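Long-range contact in minor fimbrium tip subunit Mfa3 (Porphyromonas gingivalis ATCC 33277, PDB 5NF4), which forms part of the tip of the minor fimbriae, filaments that mediate biofilm formation and adhesion to host cells and other oral bacteria: residues A[253-264]-A[272-280]. Numbering follows the deposited sequence.
Sequences MPEAIVESTKWW and NKPINFFRL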
loop_
_atom_site.group_PDB
_atom_site.type_symbol
_atom_site.label_atom_id
_atom_site.label_comp_id
_atom_site.label_asym_id
_atom_site.label_seq_id
_atom_site.Cartn_x
_atom_site.Cartn_y
_atom_site.Cartn_z
ATOM N N MET A 253 -4.634 -2.286 -5.297
ATOM C CA MET A 253 -3.725 -3.319 -5.729
ATOM C C MET A 253 -2.399 -3.245 -4.980
ATOM O O MET A 253 -1.988 -2.166 -4.525
ATOM C CB MET A 253 -3.434 -3.239 -7.227
ATOM C CG MET A 253 -2.811 -1.967 -7.709
ATOM S SD MET A 253 -3.896 -0.516 -7.688
ATOM C CE MET A 253 -3.217 0.303 -9.163
ATOM N N PRO A 254 -1.733 -4.387 -4.879
ATOM C CA PRO A 254 -0.438 -4.306 -4.203
ATOM C C PRO A 254 0.595 -3.512 -4.991
ATOM O O PRO A 254 0.509 -3.371 -6.207
ATOM C CB PRO A 254 -0.016 -5.755 -4.078
ATOM C CG PRO A 254 -1.260 -6.560 -4.276
ATOM C CD PRO A 254 -2.049 -5.771 -5.274
ATOM N N GLU A 255 1.572 -2.983 -4.274
ATOM C CA GLU A 255 2.761 -2.435 -4.900
ATOM C C GLU A 255 3.267 -3.358 -5.989
ATOM O O GLU A 255 3.277 -4.576 -5.819
ATOM C CB GLU A 255 3.839 -2.219 -3.823
ATOM C CG GLU A 255 5.125 -1.657 -4.317
ATOM C CD GLU A 255 5.995 -1.317 -3.153
ATOM O OE1 GLU A 255 5.850 -0.191 -2.621
ATOM O OE2 GLU A 255 6.768 -2.209 -2.748
ATOM N N ALA A 256 3.683 -2.776 -7.105
ATOM C CA ALA A 256 4.202 -3.532 -8.220
ATOM C C ALA A 256 5.352 -2.791 -8.850
ATOM O O ALA A 256 5.171 -1.699 -9.397
ATOM C CB ALA A 256 3.092 -3.802 -9.270
ATOM N N ILE A 257 6.548 -3.362 -8.737
ATOM C CA ILE A 257 7.726 -2.792 -9.379
ATOM C C ILE A 257 7.763 -3.150 -10.849
ATOM O O ILE A 257 7.587 -4.304 -11.212
ATOM C CB ILE A 257 9.022 -3.301 -8.744
ATOM C CG1 ILE A 257 8.999 -3.098 -7.233
ATOM C CG2 ILE A 257 10.229 -2.625 -9.391
ATOM C CD1 ILE A 257 8.710 -1.688 -6.786
ATOM N N VAL A 258 8.018 -2.155 -11.696
ATOM C CA VAL A 258 8.272 -2.391 -13.118
ATOM C C VAL A 258 9.639 -1.845 -13.498
ATOM O O VAL A 258 9.941 -0.675 -13.236
ATOM C CB VAL A 258 7.203 -1.720 -13.997
ATOM C CG1 VAL A 258 7.380 -2.129 -15.473
ATOM C CG2 VAL A 258 5.784 -2.086 -13.498
ATOM N N GLU A 259 10.479 -2.690 -14.085
ATOM C CA GLU A 259 11.827 -2.269 -14.485
ATOM C C GLU A 259 11.731 -1.092 -15.441
ATOM O O GLU A 259 10.840 -1.037 -16.318
ATOM C CB GLU A 259 12.596 -3.452 -15.119
ATOM C CG GLU A 259 12.988 -4.465 -14.070
ATOM C CD GLU A 259 13.407 -5.810 -14.638
ATOM O OE1 GLU A 259 13.625 -5.914 -15.860
ATOM O OE2 GLU A 259 13.510 -6.766 -13.848
ATOM N N SER A 260 12.641 -0.137 -15.296
ATOM C CA SER A 260 12.538 1.098 -16.065
ATOM C C SER A 260 13.145 0.957 -17.456
ATOM O O SER A 260 13.228 1.921 -18.202
ATOM C CB SER A 260 13.211 2.243 -15.295
ATOM O OG SER A 260 14.573 1.971 -15.113
ATOM N N THR A 261 13.552 -0.257 -17.803
ATOM C CA THR A 261 13.967 -0.580 -19.153
ATOM C C THR A 261 12.772 -1.001 -20.023
ATOM O O THR A 261 12.928 -1.185 -21.218
ATOM C CB THR A 261 14.964 -1.717 -19.147
ATOM O OG1 THR A 261 14.434 -2.776 -18.353
ATOM C CG2 THR A 261 16.301 -1.267 -18.576
ATOM N N LYS A 262 11.613 -1.182 -19.397
ATOM C CA LYS A 262 10.367 -1.572 -20.075
ATOM C C LYS A 262 9.413 -0.397 -20.287
ATOM O O LYS A 262 9.458 0.587 -19.548
ATOM C CB LYS A 262 9.647 -2.651 -19.249
ATOM C CG LYS A 262 10.431 -3.929 -19.095
ATOM C CD LYS A 262 9.735 -4.947 -18.232
ATOM C CE LYS A 262 10.637 -6.181 -18.136
ATOM N NZ LYS A 262 10.134 -7.215 -17.230
ATOM N N TRP A 263 8.505 -0.517 -21.264
ATOM C CA TRP A 263 7.404 0.412 -21.356
ATOM C C TRP A 263 6.249 -0.272 -22.071
ATOM O O TRP A 263 6.406 -1.389 -22.542
ATOM C CB TRP A 263 7.802 1.703 -22.068
ATOM C CG TRP A 263 8.305 1.592 -23.472
ATOM C CD1 TRP A 263 7.555 1.645 -24.613
ATOM C CD2 TRP A 263 9.666 1.455 -23.897
ATOM N NE1 TRP A 263 8.363 1.537 -25.718
ATOM C CE2 TRP A 263 9.665 1.418 -25.310
ATOM C CE3 TRP A 263 10.888 1.346 -23.222
ATOM C CZ2 TRP A 263 10.831 1.287 -26.064
ATOM C CZ3 TRP A 263 12.060 1.202 -23.980
ATOM C CH2 TRP A 263 12.014 1.182 -25.388
ATOM N N TRP A 264 5.111 0.413 -22.120
ATOM C CA TRP A 264 3.886 -0.122 -22.694
ATOM C C TRP A 264 4.156 -0.602 -24.103
ATOM O O TRP A 264 4.665 0.142 -24.934
ATOM C CB TRP A 264 2.788 0.949 -22.691
ATOM C CG TRP A 264 1.441 0.489 -23.168
ATOM C CD1 TRP A 264 0.845 0.763 -24.373
ATOM C CD2 TRP A 264 0.521 -0.325 -22.439
ATOM N NE1 TRP A 264 -0.399 0.165 -24.435
ATOM C CE2 TRP A 264 -0.616 -0.515 -23.259
ATOM C CE3 TRP A 264 0.552 -0.924 -21.172
ATOM C CZ2 TRP A 264 -1.715 -1.270 -22.842
ATOM C CZ3 TRP A 264 -0.526 -1.668 -20.759
ATOM C CH2 TRP A 264 -1.654 -1.828 -21.583
ATOM N N ASN A 272 1.492 -7.177 -21.657
ATOM C CA ASN A 272 2.184 -6.036 -21.063
ATOM C C ASN A 272 2.478 -6.211 -19.574
ATOM O O ASN A 272 2.647 -5.217 -18.858
ATOM C CB ASN A 272 1.390 -4.737 -21.292
ATOM C CG ASN A 272 1.649 -4.126 -22.668
ATOM O OD1 ASN A 272 2.801 -3.900 -23.054
ATOM N ND2 ASN A 272 0.586 -3.896 -23.431
ATOM N N LYS A 273 2.541 -7.452 -19.096
ATOM C CA LYS A 273 2.893 -7.654 -17.698
ATOM C C LYS A 273 4.342 -7.214 -17.531
ATOM O O LYS A 273 5.164 -7.463 -18.416
ATOM C CB LYS A 273 2.727 -9.114 -17.268
ATOM C CG LYS A 273 1.273 -9.569 -17.075
ATOM C CD LYS A 273 1.181 -11.084 -17.110
ATOM C CE LYS A 273 -0.193 -11.614 -16.763
ATOM N NZ LYS A 273 -0.185 -13.117 -16.894
ATOM N N PRO A 274 4.672 -6.604 -16.393
ATOM C CA PRO A 274 3.872 -6.413 -15.184
ATOM C C PRO A 274 3.175 -5.058 -15.079
ATOM O O PRO A 274 2.748 -4.678 -13.992
ATOM C CB PRO A 274 4.921 -6.547 -14.056
ATOM C CG PRO A 274 6.173 -5.901 -14.696
ATOM C CD PRO A 274 6.102 -6.270 -16.175
ATOM N N ILE A 275 3.065 -4.329 -16.182
ATOM C CA ILE A 275 2.433 -3.023 -16.127
ATOM C C ILE A 275 0.959 -3.165 -15.733
ATOM O O ILE A 275 0.207 -3.913 -16.349
ATOM C CB ILE A 275 2.553 -2.256 -17.480
ATOM C CG1 ILE A 275 4.026 -1.968 -17.767
ATOM C CG2 ILE A 275 1.720 -0.948 -17.464
ATOM C CD1 ILE A 275 4.324 -1.389 -19.160
ATOM N N ASN A 276 0.556 -2.430 -14.700
ATOM C CA ASN A 276 -0.847 -2.332 -14.320
ATOM C C ASN A 276 -1.589 -1.382 -15.244
ATOM O O ASN A 276 -1.078 -0.324 -15.587
ATOM C CB ASN A 276 -0.988 -1.821 -12.883
ATOM C CG ASN A 276 -0.486 -2.795 -11.845
ATOM O OD1 ASN A 276 0.498 -3.551 -12.032
ATOM N ND2 ASN A 276 -1.167 -2.794 -10.744
ATOM N N PHE A 277 -2.793 -1.748 -15.672
ATOM C CA PHE A 277 -3.589 -0.813 -16.443
ATOM C C PHE A 277 -5.046 -1.037 -16.146
ATOM O O PHE A 277 -5.417 -2.105 -15.647
ATOM C CB PHE A 277 -3.329 -0.972 -17.957
ATOM C CG PHE A 277 -3.776 -2.299 -18.539
ATOM C CD1 PHE A 277 -2.958 -3.425 -18.451
ATOM C CD2 PHE A 277 -4.985 -2.412 -19.238
ATOM C CE1 PHE A 277 -3.348 -4.650 -19.018
ATOM C CE2 PHE A 277 -5.361 -3.607 -19.789
ATOM C CZ PHE A 277 -4.547 -4.727 -19.703
ATOM N N PHE A 278 -5.873 -0.037 -16.441
ATOM C CA PHE A 278 -7.300 -0.258 -16.353
ATOM C C PHE A 278 -7.888 -0.158 -17.747
ATOM O O PHE A 278 -7.397 0.568 -18.616
ATOM C CB PHE A 278 -8.008 0.670 -15.342
ATOM C CG PHE A 278 -7.928 2.148 -15.623
ATOM C CD1 PHE A 278 -8.939 2.790 -16.312
ATOM C CD2 PHE A 278 -6.898 2.918 -15.100
ATOM C CE1 PHE A 278 -8.902 4.175 -16.525
ATOM C CE2 PHE A 278 -6.859 4.302 -15.319
ATOM C CZ PHE A 278 -7.856 4.924 -16.021
ATOM N N ARG A 279 -8.876 -1.008 -17.949
ATOM C CA ARG A 279 -9.577 -1.135 -19.219
ATOM C C ARG A 279 -10.989 -0.589 -19.122
ATOM O O ARG A 279 -11.785 -1.057 -18.309
ATOM C CB ARG A 279 -9.584 -2.598 -19.618
ATOM C CG ARG A 279 -10.495 -2.910 -20.769
ATOM C CD ARG A 279 -10.286 -4.337 -21.222
ATOM N NE ARG A 279 -8.996 -4.504 -21.882
ATOM C CZ ARG A 279 -8.209 -5.572 -21.767
ATOM N NH1 ARG A 279 -8.552 -6.591 -20.982
ATOM N NH2 ARG A 279 -7.061 -5.612 -22.439
ATOM N N LEU A 280 -11.302 0.401 -19.959
ATOM C CA LEU A 280 -12.638 0.965 -20.017
ATOM C C LEU A 280 -13.323 0.402 -21.204
ATOM O O LEU A 280 -12.817 0.532 -22.311
ATOM C CB LEU A 280 -12.607 2.481 -20.156
ATOM C CG LEU A 280 -11.803 3.286 -19.151
ATOM C CD1 LEU A 280 -11.722 4.686 -19.697
ATOM C CD2 LEU A 280 -12.490 3.269 -17.816
HETATM O O HOH W 1 7.738 -8.335 -18.525
#
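Trp264 meets Phe277 in an edge-to-face (T-shaped) pair: CH2 of the indole points at the Phe277 ring, 3.7 Å from its CG, with the planes at 72°. On the same indole lies the amide of Asn272, stacked over one face at 21° to the ring plane, its ND2 3.5 Å from Trp264 CZ2. Asn272 OD1 accepts a hydrogen bond from the backbone N of Gly265. The indole reaches both partners because its CG is anti to the backbone N (chi1 -176°).

Apolar packing continues from the indole's rim, where Ile275 CG2 lies 3.9 Å from Trp264 CE3. Ile275 CG1 touches Val258 CG1 at 4.1 Å, and both methyls of Val258 rest on CG of Pro274, which follows a cis peptide bond. In the fimbrillin-type fold, the long connection between strands 248-254 and 277-282, which do not pair with each other, folds its first part over its own last residues, 272-276, and the first residue of strand 277-282. Where the connection leaves strand 248-254, Met253 and Ala256 pack against Asn276.

Across the contact, one water accepts from Lys262 NZ (2.9 Å) and donates to Lys273 O (2.7 Å), while the ammonium group also forms a salt bridge with Glu230.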